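Local coordinates for protein caprin-2 (Danio rerio, PDB 4OUS) that probably takes part in canonical Wnt signalling through a C1q domain that assembles as a trimer, at residues Val78-Ala82 with Ala94-Leu100; Tyr69-Asn75 with Gln107-His113; Leu4-Phe8 with Phe45-Ala49; Val66-Ile70 with Ala82-Asp86. The protein carries 1 engineered substitution. All coordinates share one frame; numbering follows the deposited sequence. Where two conformers were deposited one is given.

Interaction 1: Val78-Ala82 with Ala94-Leu100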
loop_
_atom_site.group_PDB
_atom_site.type_symbol
_atom_site.label_atom_id
_atom_site.label_comp_id
_atom_site.label_asym_id
_atom_site.label_seq_id
_atom_site.Cartn_x
_atom_site.Cartn_y
_atom_site.Cartn_z
ATOM N N VAL A 78 14.592 -13.127 1.002
ATOM C CA VAL A 78 13.900 -11.906 1.390
ATOM C C VAL A 78 13.886 -10.921 0.223
ATOM O O VAL A 78 14.942 -10.533 -0.284
ATOM C CB VAL A 78 14.570 -11.247 2.617
ATOM C CG1 VAL A 78 13.966 -9.870 2.896
ATOM C CG2 VAL A 78 14.460 -12.146 3.837
ATOM N N MET A 79 12.693 -10.516 -0.201
ATOM C CA MET A 79 12.564 -9.574 -1.309
ATOM C C MET A 79 12.340 -8.142 -0.825
ATOM O O MET A 79 13.046 -7.230 -1.261
ATOM C CB MET A 79 11.442 -10.010 -2.246
ATOM C CG MET A 79 11.610 -11.449 -2.756
ATOM S SD MET A 79 13.232 -11.897 -3.452
ATOM C CE MET A 79 13.166 -11.016 -5.010
ATOM N N VAL A 80 11.362 -7.936 0.059
ATOM C CA VAL A 80 11.194 -6.662 0.758
ATOM C C VAL A 80 10.770 -6.973 2.182
ATOM O O VAL A 80 10.328 -8.088 2.471
ATOM C CB VAL A 80 10.144 -5.717 0.090
ATOM C CG1 VAL A 80 10.529 -5.365 -1.340
ATOM C CG2 VAL A 80 8.735 -6.299 0.145
ATOM N N SER A 81 10.897 -5.991 3.070
ATOM C CA SER A 81 10.549 -6.189 4.468
ATOM C C SER A 81 9.750 -5.019 5.019
ATOM O O SER A 81 9.694 -3.942 4.420
ATOM C CB SER A 81 11.810 -6.385 5.311
ATOM O OG SER A 81 12.587 -7.470 4.828
ATOM N N ALA A 82 9.131 -5.245 6.172
ATOM C CA ALA A 82 8.379 -4.200 6.846
ATOM C C ALA A 82 8.577 -4.310 8.346
ATOM O O ALA A 82 8.771 -5.397 8.882
ATOM C CB ALA A 82 6.900 -4.283 6.497
ATOM N N ALA A 94 2.668 -3.088 9.780
ATOM C CA ALA A 94 3.827 -3.350 8.935
ATOM C C ALA A 94 3.334 -3.640 7.527
ATOM O O ALA A 94 2.581 -4.606 7.318
ATOM C CB ALA A 94 4.634 -4.522 9.481
ATOM N N SER A 95 3.744 -2.823 6.558
ATOM C CA SER A 95 3.256 -2.967 5.193
ATOM C C SER A 95 4.363 -2.750 4.179
ATOM O O SER A 95 5.326 -2.016 4.437
ATOM C CB SER A 95 2.101 -1.992 4.926
ATOM O OG SER A 95 2.526 -0.642 5.002
ATOM N N ASN A 96 4.222 -3.397 3.032
ATOM C CA ASN A 96 5.087 -3.127 1.897
ATOM C C ASN A 96 4.433 -3.703 0.641
ATOM O O ASN A 96 3.280 -4.162 0.671
ATOM C CB ASN A 96 6.504 -3.679 2.106
ATOM C CG ASN A 96 7.571 -2.792 1.474
ATOM O OD1 ASN A 96 7.338 -2.177 0.430
ATOM N ND2 ASN A 96 8.744 -2.729 2.090
ATOM N N HIS A 97 5.169 -3.662 -0.456
ATOM C CA HIS A 97 4.678 -4.097 -1.746
ATOM C C HIS A 97 5.892 -4.500 -2.578
ATOM O O HIS A 97 7.027 -4.148 -2.233
ATOM C CB HIS A 97 3.940 -2.959 -2.437
ATOM C CG HIS A 97 4.890 -1.944 -2.977
ATOM N ND1 HIS A 97 5.462 -0.959 -2.201
ATOM C CD2 HIS A 97 5.473 -1.854 -4.194
ATOM C CE1 HIS A 97 6.325 -0.277 -2.936
ATOM N NE2 HIS A 97 6.354 -0.804 -4.146
ATOM N N ALA A 98 5.660 -5.179 -3.696
ATOM C CA ALA A 98 6.734 -5.440 -4.646
ATOM C C ALA A 98 6.153 -5.795 -6.001
ATOM O O ALA A 98 5.035 -6.302 -6.091
ATOM C CB ALA A 98 7.641 -6.564 -4.157
ATOM N N VAL A 99 6.913 -5.515 -7.056
ATOM C CA VAL A 99 6.630 -6.081 -8.367
ATOM C C VAL A 99 7.783 -7.017 -8.692
ATOM O O VAL A 99 8.932 -6.581 -8.789
ATOM C CB VAL A 99 6.483 -5.021 -9.473
ATOM C CG1 VAL A 99 6.014 -5.682 -10.768
ATOM C CG2 VAL A 99 5.520 -3.932 -9.038
ATOM N N LEU A 100 7.473 -8.302 -8.835
ATOM C CA LEU A 100 8.493 -9.331 -8.972
ATOM C C LEU A 100 8.358 -10.105 -10.264
ATOM O O LEU A 100 7.252 -10.434 -10.692
ATOM C CB LEU A 100 8.417 -10.324 -7.816
ATOM C CG LEU A 100 8.534 -9.773 -6.397
ATOM C CD1 LEU A 100 8.394 -10.912 -5.402
ATOM C CD2 LEU A 100 9.847 -9.033 -6.195
#
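Asn96 makes the one hydrogen bond between these strands, which belong to different sheets of the C1q sandwich. Its ND2 donates to Ser81 O at 2.8 Å, with the acceptor in the amide plane and a nearly straight N-H...O angle of 162°. OD1 turns back to accept from the backbone N of His97, and it also meets Thr126 OG1 of the second subunit. An amide suits this spot because its donor and acceptor can serve both sides.

The remaining contacts are van der Waals. Met79 and Val80 form a classic beta bulge opposite Leu72, which turns two consecutive side chains toward 94-100. Met79, bent at chi2 and chi3, brings CE within 4.0 Å of Leu100 CD2, an apolar contact. In Val80, chi1 of -60° leaves CG2 between the backbone N and the carbonyl carbon, 3.6 Å from His97 O, while CG1 makes apolar contact with Ala98 CB at 4.2 Å. Ala82 CB lies 3.8 Å from Ala94 CB and 3.4 Å from Ser95 O, an approach suited to short side chains.

With every touching residue buried, the contact is probably held largely by apolar packing, and the amide gives a buried backbone carbonyl a donor from the facing sheet.

Interaction 2: Tyr69-Asn75 with Gln107-His113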
loop_
_atom_site.group_PDB
_atom_site.type_symbol
_atom_site.label_atom_id
_atom_site.label_comp_id
_atom_site.label_asym_id
_atom_site.label_seq_id
_atom_site.Cartn_x
_atom_site.Cartn_y
_atom_site.Cartn_z
ATOM N N TYR A 69 8.311 -7.599 12.627
ATOM C CA TYR A 69 9.132 -7.656 11.421
ATOM C C TYR A 69 8.520 -8.672 10.470
ATOM O O TYR A 69 8.367 -9.842 10.843
ATOM C CB TYR A 69 10.558 -8.095 11.736
ATOM C CG TYR A 69 11.459 -7.122 12.450
ATOM C CD1 TYR A 69 12.430 -6.417 11.743
ATOM C CD2 TYR A 69 11.390 -6.941 13.830
ATOM C CE1 TYR A 69 13.290 -5.550 12.380
ATOM C CE2 TYR A 69 12.256 -6.076 14.477
ATOM C CZ TYR A 69 13.202 -5.383 13.746
ATOM O OH TYR A 69 14.065 -4.511 14.375
ATOM N N ILE A 70 8.201 -8.235 9.256
ATOM C CA ILE A 70 7.641 -9.087 8.216
ATOM C C ILE A 70 8.572 -9.095 7.015
ATOM O O ILE A 70 9.065 -8.036 6.613
ATOM C CB ILE A 70 6.256 -8.574 7.749
ATOM C CG1 ILE A 70 5.272 -8.440 8.912
ATOM C CG2 ILE A 70 5.687 -9.454 6.650
ATOM C CD1 ILE A 70 4.877 -9.752 9.536
ATOM N N ASN A 71 8.798 -10.269 6.426
ATOM C CA ASN A 71 9.503 -10.362 5.149
ATOM C C ASN A 71 8.583 -10.914 4.070
ATOM O O ASN A 71 7.917 -11.933 4.286
ATOM C CB ASN A 71 10.728 -11.284 5.221
ATOM C CG ASN A 71 11.617 -11.010 6.411
ATOM O OD1 ASN A 71 11.730 -11.849 7.314
ATOM N ND2 ASN A 71 12.276 -9.856 6.414
ATOM N N LEU A 72 8.586 -10.283 2.899
ATOM C CA LEU A 72 8.019 -10.891 1.702
ATOM C C LEU A 72 9.103 -11.764 1.080
ATOM O O LEU A 72 10.166 -11.265 0.700
ATOM C CB LEU A 72 7.545 -9.836 0.707
ATOM C CG LEU A 72 6.969 -10.377 -0.605
ATOM C CD1 LEU A 72 5.595 -10.990 -0.416
ATOM C CD2 LEU A 72 6.946 -9.295 -1.693
ATOM N N MET A 73 8.837 -13.062 1.030
ATOM C CA MET A 73 9.776 -14.070 0.567
ATOM C C MET A 73 9.445 -14.520 -0.838
ATOM O O MET A 73 8.271 -14.678 -1.181
ATOM C CB MET A 73 9.739 -15.293 1.484
ATOM C CG MET A 73 9.870 -14.989 2.967
ATOM S SD MET A 73 11.495 -14.336 3.428
ATOM C CE MET A 73 12.539 -15.737 3.047
ATOM N N ARG A 74 10.475 -14.758 -1.642
ATOM C CA ARG A 74 10.311 -15.507 -2.878
ATOM C C ARG A 74 11.237 -16.708 -2.755
ATOM O O ARG A 74 12.461 -16.558 -2.664
ATOM C CB ARG A 74 10.634 -14.662 -4.112
ATOM C CG ARG A 74 10.338 -15.356 -5.434
ATOM C CD ARG A 74 11.529 -16.144 -5.966
ATOM N NE ARG A 74 12.561 -15.287 -6.543
ATOM C CZ ARG A 74 13.756 -15.065 -6.009
ATOM N NH1 ARG A 74 14.614 -14.282 -6.651
ATOM N NH2 ARG A 74 14.102 -15.608 -4.849
ATOM N N ASN A 75 10.636 -17.893 -2.728
ATOM C CA ASN A 75 11.334 -19.124 -2.361
ATOM C C ASN A 75 12.006 -18.903 -0.997
ATOM O O ASN A 75 11.291 -18.689 -0.018
ATOM C CB ASN A 75 12.281 -19.565 -3.482
ATOM C CG ASN A 75 11.517 -19.885 -4.761
ATOM O OD1 ASN A 75 10.336 -20.242 -4.709
ATOM N ND2 ASN A 75 12.173 -19.749 -5.905
ATOM N N GLN A 107 7.512 -19.703 -5.319
ATOM C CA GLN A 107 6.534 -19.459 -4.270
ATOM C C GLN A 107 6.793 -18.143 -3.558
ATOM O O GLN A 107 7.939 -17.799 -3.258
ATOM C CB GLN A 107 6.527 -20.624 -3.290
ATOM C CG GLN A 107 5.974 -21.892 -3.929
ATOM C CD GLN A 107 5.847 -23.037 -2.957
ATOM O OE1 GLN A 107 6.730 -23.262 -2.133
ATOM N NE2 GLN A 107 4.747 -23.774 -3.049
ATOM N N VAL A 108 5.723 -17.398 -3.315
ATOM C CA VAL A 108 5.820 -16.111 -2.653
ATOM C C VAL A 108 4.958 -16.182 -1.396
ATOM O O VAL A 108 3.833 -16.694 -1.435
ATOM C CB VAL A 108 5.380 -14.964 -3.587
ATOM C CG1 VAL A 108 5.393 -13.633 -2.856
ATOM C CG2 VAL A 108 6.283 -14.909 -4.817
ATOM N N TRP A 109 5.496 -15.706 -0.279
ATOM C CA TRP A 109 4.859 -15.895 1.015
ATOM C C TRP A 109 5.378 -14.853 1.990
ATOM O O TRP A 109 6.394 -14.204 1.727
ATOM C CB TRP A 109 5.110 -17.316 1.543
ATOM C CG TRP A 109 6.557 -17.761 1.564
ATOM C CD1 TRP A 109 7.324 -18.115 0.485
ATOM C CD2 TRP A 109 7.388 -17.927 2.721
ATOM N NE1 TRP A 109 8.578 -18.484 0.901
ATOM C CE2 TRP A 109 8.643 -18.377 2.268
ATOM C CE3 TRP A 109 7.190 -17.739 4.093
ATOM C CZ2 TRP A 109 9.701 -18.638 3.140
ATOM C CZ3 TRP A 109 8.237 -18.006 4.958
ATOM C CH2 TRP A 109 9.479 -18.448 4.478
ATOM N N LEU A 110 4.663 -14.668 3.095
ATOM C CA LEU A 110 5.095 -13.753 4.138
ATOM C C LEU A 110 5.652 -14.517 5.324
ATOM O O LEU A 110 5.068 -15.507 5.783
ATOM C CB LEU A 110 3.951 -12.862 4.608
ATOM C CG LEU A 110 3.320 -11.944 3.564
ATOM C CD1 LEU A 110 2.203 -11.133 4.199
ATOM C CD2 LEU A 110 4.336 -11.025 2.928
ATOM N N ARG A 111 6.786 -14.039 5.816
ATOM C CA ARG A 111 7.442 -14.586 6.986
ATOM C C ARG A 111 7.291 -13.636 8.168
ATOM O O ARG A 111 7.582 -12.437 8.058
ATOM C CB ARG A 111 8.926 -14.831 6.707
ATOM C CG ARG A 111 9.649 -15.511 7.854
ATOM C CD ARG A 111 11.057 -15.901 7.473
ATOM N NE ARG A 111 11.927 -14.739 7.370
ATOM C CZ ARG A 111 13.240 -14.824 7.192
ATOM N NH1 ARG A 111 13.818 -16.015 7.089
ATOM N NH2 ARG A 111 13.977 -13.725 7.121
ATOM N N LEU A 112 6.851 -14.186 9.297
ATOM C CA LEU A 112 6.856 -13.485 10.563
ATOM C C LEU A 112 8.239 -13.651 11.162
ATOM O O LEU A 112 8.560 -14.701 11.712
ATOM C CB LEU A 112 5.776 -14.037 11.494
ATOM C CG LEU A 112 5.681 -13.380 12.865
ATOM C CD1 LEU A 112 5.426 -11.891 12.747
ATOM C CD2 LEU A 112 4.595 -14.048 13.693
ATOM N N HIS A 113 9.092 -12.654 10.984
ATOM C CA HIS A 113 10.445 -12.742 11.505
ATOM C C HIS A 113 10.425 -12.642 13.032
ATOM O O HIS A 113 10.927 -13.532 13.718
ATOM C CB HIS A 113 11.321 -11.657 10.885
ATOM C CG HIS A 113 12.653 -11.523 11.545
ATOM N ND1 HIS A 113 13.567 -12.553 11.593
ATOM C CD2 HIS A 113 13.211 -10.489 12.217
ATOM C CE1 HIS A 113 14.639 -12.153 12.259
ATOM N NE2 HIS A 113 14.450 -10.903 12.642
#
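Trp109 and Met73 meet because the indole is set between its backbone N and carbonyl carbon (chi1 52°), which swings it toward strand 69-74. The backbone pairing puts Met73 CB over the five-membered ring, 3.4 Å from Trp109 CE2, a CH-pi contact; chi1 of -50°, with bends at chi2 and chi3, leads CG on over the indole, 3.7 Å from Trp109 CZ2, with SD farther off above the six-membered ring. The ring's edge is used as well: NE1 donates to a lone pair of Asn75 O at 2.9 Å. An alanine in place of Trp109 would probably leave Asn75 O without this donor and strip the Met73 side chain of the surface it rests on.

Asn75 suits the strand end, since its OD1 accepts from Gln107 N at 2.9 Å while its own N donates to Gln107 O. Farther along, Arg111 grips Asn71 OD1 with NE and NH2, both 2.9 Å away. The oxygen lies in the guanidinium plane, and both nitrogens approach from one side of the amide. Met73 SD lies over one face of the guanidinium, toward its rim. His113 points a ring edge at the face of Tyr69 (planes 85° apart), and its ND1 is held by Asp22. Asn71, Arg111 and His113 meet Trp122 of the second subunit.

On the other face Leu72 CD1 touches Leu110 CD2 at 3.6 Å; Ile70, Leu72 and Leu110 pack on Phe57, and Val108 on Phe55. The strands are neighbours in one sheet, with this apolar side toward the opposing sheet, as in the jelly-roll sandwich of the C1q/TNF family.

Interaction 3: Leu4-Phe8 with Phe45-Ala49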
loop_
_atom_site.group_PDB
_atom_site.type_symbol
_atom_site.label_atom_id
_atom_site.label_comp_id
_atom_site.label_asym_id
_atom_site.label_seq_id
_atom_site.Cartn_x
_atom_site.Cartn_y
_atom_site.Cartn_z
ATOM N N LEU A 4 -4.069 -15.886 -18.825
ATOM C CA LEU A 4 -4.427 -16.363 -17.495
ATOM C C LEU A 4 -4.941 -15.230 -16.613
ATOM O O LEU A 4 -4.492 -14.092 -16.728
ATOM C CB LEU A 4 -3.223 -17.034 -16.826
ATOM C CG LEU A 4 -3.333 -18.531 -16.535
ATOM C CD1 LEU A 4 -1.984 -19.095 -16.111
ATOM C CD2 LEU A 4 -4.386 -18.794 -15.470
ATOM N N ARG A 5 -5.894 -15.545 -15.743
ATOM C CA ARG A 5 -6.325 -14.611 -14.714
ATOM C C ARG A 5 -5.879 -15.157 -13.372
ATOM O O ARG A 5 -6.312 -16.231 -12.957
ATOM C CB ARG A 5 -7.837 -14.403 -14.757
ATOM C CG ARG A 5 -8.313 -13.811 -16.073
ATOM C CD ARG A 5 -9.786 -13.451 -16.044
ATOM N NE ARG A 5 -10.141 -12.595 -17.172
ATOM C CZ ARG A 5 -11.365 -12.133 -17.405
ATOM N NH1 ARG A 5 -12.362 -12.446 -16.589
ATOM N NH2 ARG A 5 -11.592 -11.359 -18.457
ATOM N N VAL A 6 -4.976 -14.441 -12.714
ATOM C CA VAL A 6 -4.395 -14.925 -11.479
ATOM C C VAL A 6 -4.375 -13.785 -10.468
ATOM O O VAL A 6 -3.718 -12.762 -10.689
ATOM C CB VAL A 6 -2.960 -15.455 -11.688
ATOM C CG1 VAL A 6 -2.426 -16.068 -10.402
ATOM C CG2 VAL A 6 -2.902 -16.463 -12.830
ATOM N N ALA A 7 -5.103 -13.947 -9.369
ATOM C CA ALA A 7 -5.155 -12.930 -8.330
ATOM C C ALA A 7 -5.671 -13.545 -7.055
ATOM O O ALA A 7 -6.591 -14.357 -7.084
ATOM C CB ALA A 7 -6.045 -11.766 -8.751
ATOM N N PHE A 8 -5.097 -13.154 -5.925
ATOM C CA PHE A 8 -5.622 -13.580 -4.640
ATOM C C PHE A 8 -5.656 -12.400 -3.692
ATOM O O PHE A 8 -4.890 -11.437 -3.838
ATOM C CB PHE A 8 -4.805 -14.732 -4.030
ATOM C CG PHE A 8 -3.432 -14.332 -3.585
ATOM C CD1 PHE A 8 -3.192 -13.937 -2.279
ATOM C CD2 PHE A 8 -2.377 -14.345 -4.477
ATOM C CE1 PHE A 8 -1.923 -13.552 -1.885
ATOM C CE2 PHE A 8 -1.111 -13.974 -4.087
ATOM C CZ PHE A 8 -0.885 -13.573 -2.788
ATOM N N PHE A 45 1.702 -18.407 -2.170
ATOM C CA PHE A 45 1.282 -18.270 -3.556
ATOM C C PHE A 45 2.261 -19.014 -4.451
ATOM O O PHE A 45 3.466 -18.792 -4.348
ATOM C CB PHE A 45 1.241 -16.794 -3.945
ATOM C CG PHE A 45 1.006 -16.563 -5.408
ATOM C CD1 PHE A 45 -0.264 -16.678 -5.941
ATOM C CD2 PHE A 45 2.052 -16.237 -6.252
ATOM C CE1 PHE A 45 -0.491 -16.462 -7.289
ATOM C CE2 PHE A 45 1.831 -16.016 -7.601
ATOM C CZ PHE A 45 0.559 -16.132 -8.118
ATOM N N THR A 46 1.759 -19.882 -5.321
ATOM C CA THR A 46 2.617 -20.559 -6.283
ATOM C C THR A 46 2.415 -19.952 -7.661
ATOM O O THR A 46 1.285 -19.825 -8.135
ATOM C CB THR A 46 2.335 -22.064 -6.318
ATOM O OG1 THR A 46 2.582 -22.610 -5.018
ATOM C CG2 THR A 46 3.242 -22.760 -7.319
ATOM N N CYS A 47 3.513 -19.571 -8.301
ATOM C CA CYS A 47 3.448 -18.998 -9.634
ATOM C C CYS A 47 3.020 -20.040 -10.663
ATOM O O CYS A 47 3.700 -21.050 -10.824
ATOM C CB CYS A 47 4.806 -18.422 -10.015
ATOM S SG CYS A 47 4.888 -17.799 -11.683
ATOM N N PRO A 48 1.908 -19.795 -11.375
ATOM C CA PRO A 48 1.446 -20.760 -12.382
ATOM C C PRO A 48 2.022 -20.521 -13.772
ATOM O O PRO A 48 1.878 -21.373 -14.647
ATOM C CB PRO A 48 -0.061 -20.532 -12.403
ATOM C CG PRO A 48 -0.188 -19.063 -12.147
ATOM C CD PRO A 48 0.913 -18.726 -11.158
ATOM N N ALA A 49 2.640 -19.364 -13.970
ATOM C CA ALA A 49 3.119 -18.968 -15.282
ATOM C C ALA A 49 4.147 -17.873 -15.117
ATOM O O ALA A 49 3.919 -16.894 -14.407
ATOM C CB ALA A 49 1.968 -18.497 -16.160
#
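The rings of Phe8 and Phe45 lie nearly parallel, 25° apart, but are slid so far past one another that they barely overlap (centroids 5.2 Å apart). Their closest atoms are Phe8 CE2 and Phe45 CD1, at 3.4 Å. At the in-plane edge of the Phe45 ring sits Val6, whose CG1 is 3.7 Å from Phe45 CE1. Phe45 CG lies anti to the backbone N (chi1 172°), which carries its ring across to Phe8 and Val6. Phe8 also stacks on Phe38 and meets Phe127 edge-to-face in an aromatic cluster.

Val6 CG2 reaches Pro48 CG at 3.8 Å as the two side chains run past each other in opposite directions. A branched residue fits here because its two methyls can reach both neighbours. At the more exposed end, Leu4 CD1 touches Ala49 CB at 4.0 Å. No hydrogen bond crosses the contact.

A serine in place of Phe45 would probably open a gap beside Phe8 and take from Val6 CG1 the ring edge it rests against.

The contact bridges two sheets: strand 7-12 lies between 29-34 and 125-134, whereas strand 44-46 pairs with 38-39 and 107-114. Residues 4-8 also meet Tyr133 and Leu132 of the third subunit.

Interaction 4: Val66-Ile70 with Ala82-Asp86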
loop_
_atom_site.group_PDB
_atom_site.type_symbol
_atom_site.label_atom_id
_atom_site.label_comp_id
_atom_site.label_asym_id
_atom_site.label_seq_id
_atom_site.Cartn_x
_atom_site.Cartn_y
_atom_site.Cartn_z
ATOM N N VAL A 66 6.884 -6.200 21.733
ATOM C CA VAL A 66 7.767 -6.898 20.809
ATOM C C VAL A 66 7.512 -6.280 19.443
ATOM O O VAL A 66 6.358 -6.179 19.022
ATOM C CB VAL A 66 7.489 -8.417 20.759
ATOM C CG1 VAL A 66 8.453 -9.106 19.798
ATOM C CG2 VAL A 66 7.570 -9.035 22.149
ATOM N N PRO A 67 8.568 -5.844 18.750
ATOM C CA PRO A 67 8.363 -5.245 17.432
ATOM C C PRO A 67 7.928 -6.278 16.410
ATOM O O PRO A 67 8.218 -7.471 16.552
ATOM C CB PRO A 67 9.744 -4.692 17.085
ATOM C CG PRO A 67 10.684 -5.596 17.828
ATOM C CD PRO A 67 9.989 -5.845 19.133
ATOM N N LEU A 68 7.246 -5.805 15.376
ATOM C CA LEU A 68 6.808 -6.648 14.277
ATOM C C LEU A 68 7.739 -6.488 13.082
ATOM O O LEU A 68 7.940 -5.375 12.592
ATOM C CB LEU A 68 5.373 -6.306 13.882
ATOM C CG LEU A 68 4.778 -7.166 12.771
ATOM C CD1 LEU A 68 4.594 -8.595 13.246
ATOM C CD2 LEU A 68 3.460 -6.603 12.259
ATOM N N TYR A 69 8.311 -7.599 12.627
ATOM C CA TYR A 69 9.132 -7.656 11.421
ATOM C C TYR A 69 8.520 -8.672 10.470
ATOM O O TYR A 69 8.367 -9.842 10.843
ATOM C CB TYR A 69 10.558 -8.095 11.736
ATOM C CG TYR A 69 11.459 -7.122 12.450
ATOM C CD1 TYR A 69 12.430 -6.417 11.743
ATOM C CD2 TYR A 69 11.390 -6.941 13.830
ATOM C CE1 TYR A 69 13.290 -5.550 12.380
ATOM C CE2 TYR A 69 12.256 -6.076 14.477
ATOM C CZ TYR A 69 13.202 -5.383 13.746
ATOM O OH TYR A 69 14.065 -4.511 14.375
ATOM N N ILE A 70 8.201 -8.235 9.256
ATOM C CA ILE A 70 7.641 -9.087 8.216
ATOM C C ILE A 70 8.572 -9.095 7.015
ATOM O O ILE A 70 9.065 -8.036 6.613
ATOM C CB ILE A 70 6.256 -8.574 7.749
ATOM C CG1 ILE A 70 5.272 -8.440 8.912
ATOM C CG2 ILE A 70 5.687 -9.454 6.650
ATOM C CD1 ILE A 70 4.877 -9.752 9.536
ATOM N N ALA A 82 9.131 -5.245 6.172
ATOM C CA ALA A 82 8.379 -4.200 6.846
ATOM C C ALA A 82 8.577 -4.310 8.346
ATOM O O ALA A 82 8.771 -5.397 8.882
ATOM C CB ALA A 82 6.900 -4.283 6.497
ATOM N N TYR A 83 8.506 -3.161 9.005
ATOM C CA TYR A 83 8.697 -3.036 10.444
ATOM C C TYR A 83 7.561 -2.235 11.032
ATOM O O TYR A 83 7.126 -1.251 10.422
ATOM C CB TYR A 83 10.021 -2.331 10.740
ATOM C CG TYR A 83 10.265 -1.975 12.195
ATOM C CD1 TYR A 83 10.925 -2.854 13.036
ATOM C CD2 TYR A 83 9.848 -0.754 12.720
ATOM C CE1 TYR A 83 11.173 -2.536 14.360
ATOM C CE2 TYR A 83 10.086 -0.426 14.052
ATOM C CZ TYR A 83 10.752 -1.323 14.867
ATOM O OH TYR A 83 11.016 -1.030 16.191
ATOM N N ALA A 84 7.105 -2.608 12.222
ATOM C CA ALA A 84 6.188 -1.739 12.943
ATOM C C ALA A 84 6.351 -1.934 14.433
ATOM O O ALA A 84 6.477 -3.060 14.911
ATOM C CB ALA A 84 4.747 -1.994 12.525
ATOM N N ASN A 85 6.325 -0.832 15.166
ATOM C CA ASN A 85 6.403 -0.913 16.603
ATOM C C ASN A 85 5.882 0.362 17.218
ATOM O O ASN A 85 6.035 1.438 16.647
ATOM C CB ASN A 85 7.838 -1.166 17.040
ATOM C CG ASN A 85 7.934 -1.611 18.470
ATOM O OD1 ASN A 85 7.123 -2.413 18.931
ATOM N ND2 ASN A 85 8.923 -1.094 19.188
ATOM N N ASP A 86 5.263 0.230 18.384
ATOM C CA ASP A 86 4.815 1.375 19.161
ATOM C C ASP A 86 5.025 1.071 20.638
ATOM O O ASP A 86 4.699 -0.018 21.109
ATOM C CB ASP A 86 3.352 1.697 18.875
ATOM C CG ASP A 86 2.842 2.840 19.719
ATOM O OD1 ASP A 86 2.353 2.573 20.836
ATOM O OD2 ASP A 86 2.932 4.004 19.278
#
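Leu68 and Ala84 exchange two backbone hydrogen bonds, Leu68 N to Ala84 O and Ala84 N to Leu68 O, both 2.9 Å. Ile70 and Ala82 repeat the exchange two residues on, with Ile70 N to Ala82 O at 2.9 Å and Ala82 N to Ile70 O at 2.8 Å. Every backbone donor and acceptor of these four residues that faces the partner strand is thus used. Between the two pairs, Tyr69 and Tyr83 form a non-hydrogen-bonded pair, and there CA-H groups make the approach: Tyr83 CA lies 3.3 Å from Leu68 O, and Tyr69 CA points at Ala82 O. The backbone of Tyr69 is satisfied on its other side by His113 and Arg114.

This is the open end of the beta hairpin formed by strands 68-74 and 77-84. Pro67 suits the place where the pairing stops, since it has no N-H to satisfy; its CB packs 3.8 Å from Tyr83 CE1, and its CA lies 3.4 Å from Asn85 OD1. Val66 O is taken by Lys61 NZ.

Tyr83, with CG anti to its backbone N (chi1 172°), turns a ring edge onto the face of Tyr69, a T-shaped pair with planes 77° apart and Tyr83 CD1 3.5 Å from Tyr69 CZ. The hydroxyl of Tyr83, a buried residue, is hydrogen-bonded to Asp90 OD1 of the second subunit, and Asn85 ND2 bonds to OD2 of that same carboxylate, so one acid of a neighbouring chain answers both polar ends.

How the interactions relate
From the N terminus, interaction 3 comes first, joining 4-8 to 45-49 and completing its loop before any other contact opens. Interactions 4 and 2 then start together, sharing Tyr69 and Ile70. Interaction 4 closes the short hairpin at 82-86; interaction 1 begins on 78-82, shares Ala82 with it, and so overlaps it before closing at 94-100. The long loop of interaction 2, ending at 107-113, encloses interaction 1. Interactions 2 and 4 bind neighbouring strands within one sheet, whereas interactions 1 and 3 tie that sheet to the opposing one; the centres of interactions 1 and 3 lie about 18 Å apart. Phe45 N bonds to Val108 O, linking interaction 3 to interaction 2.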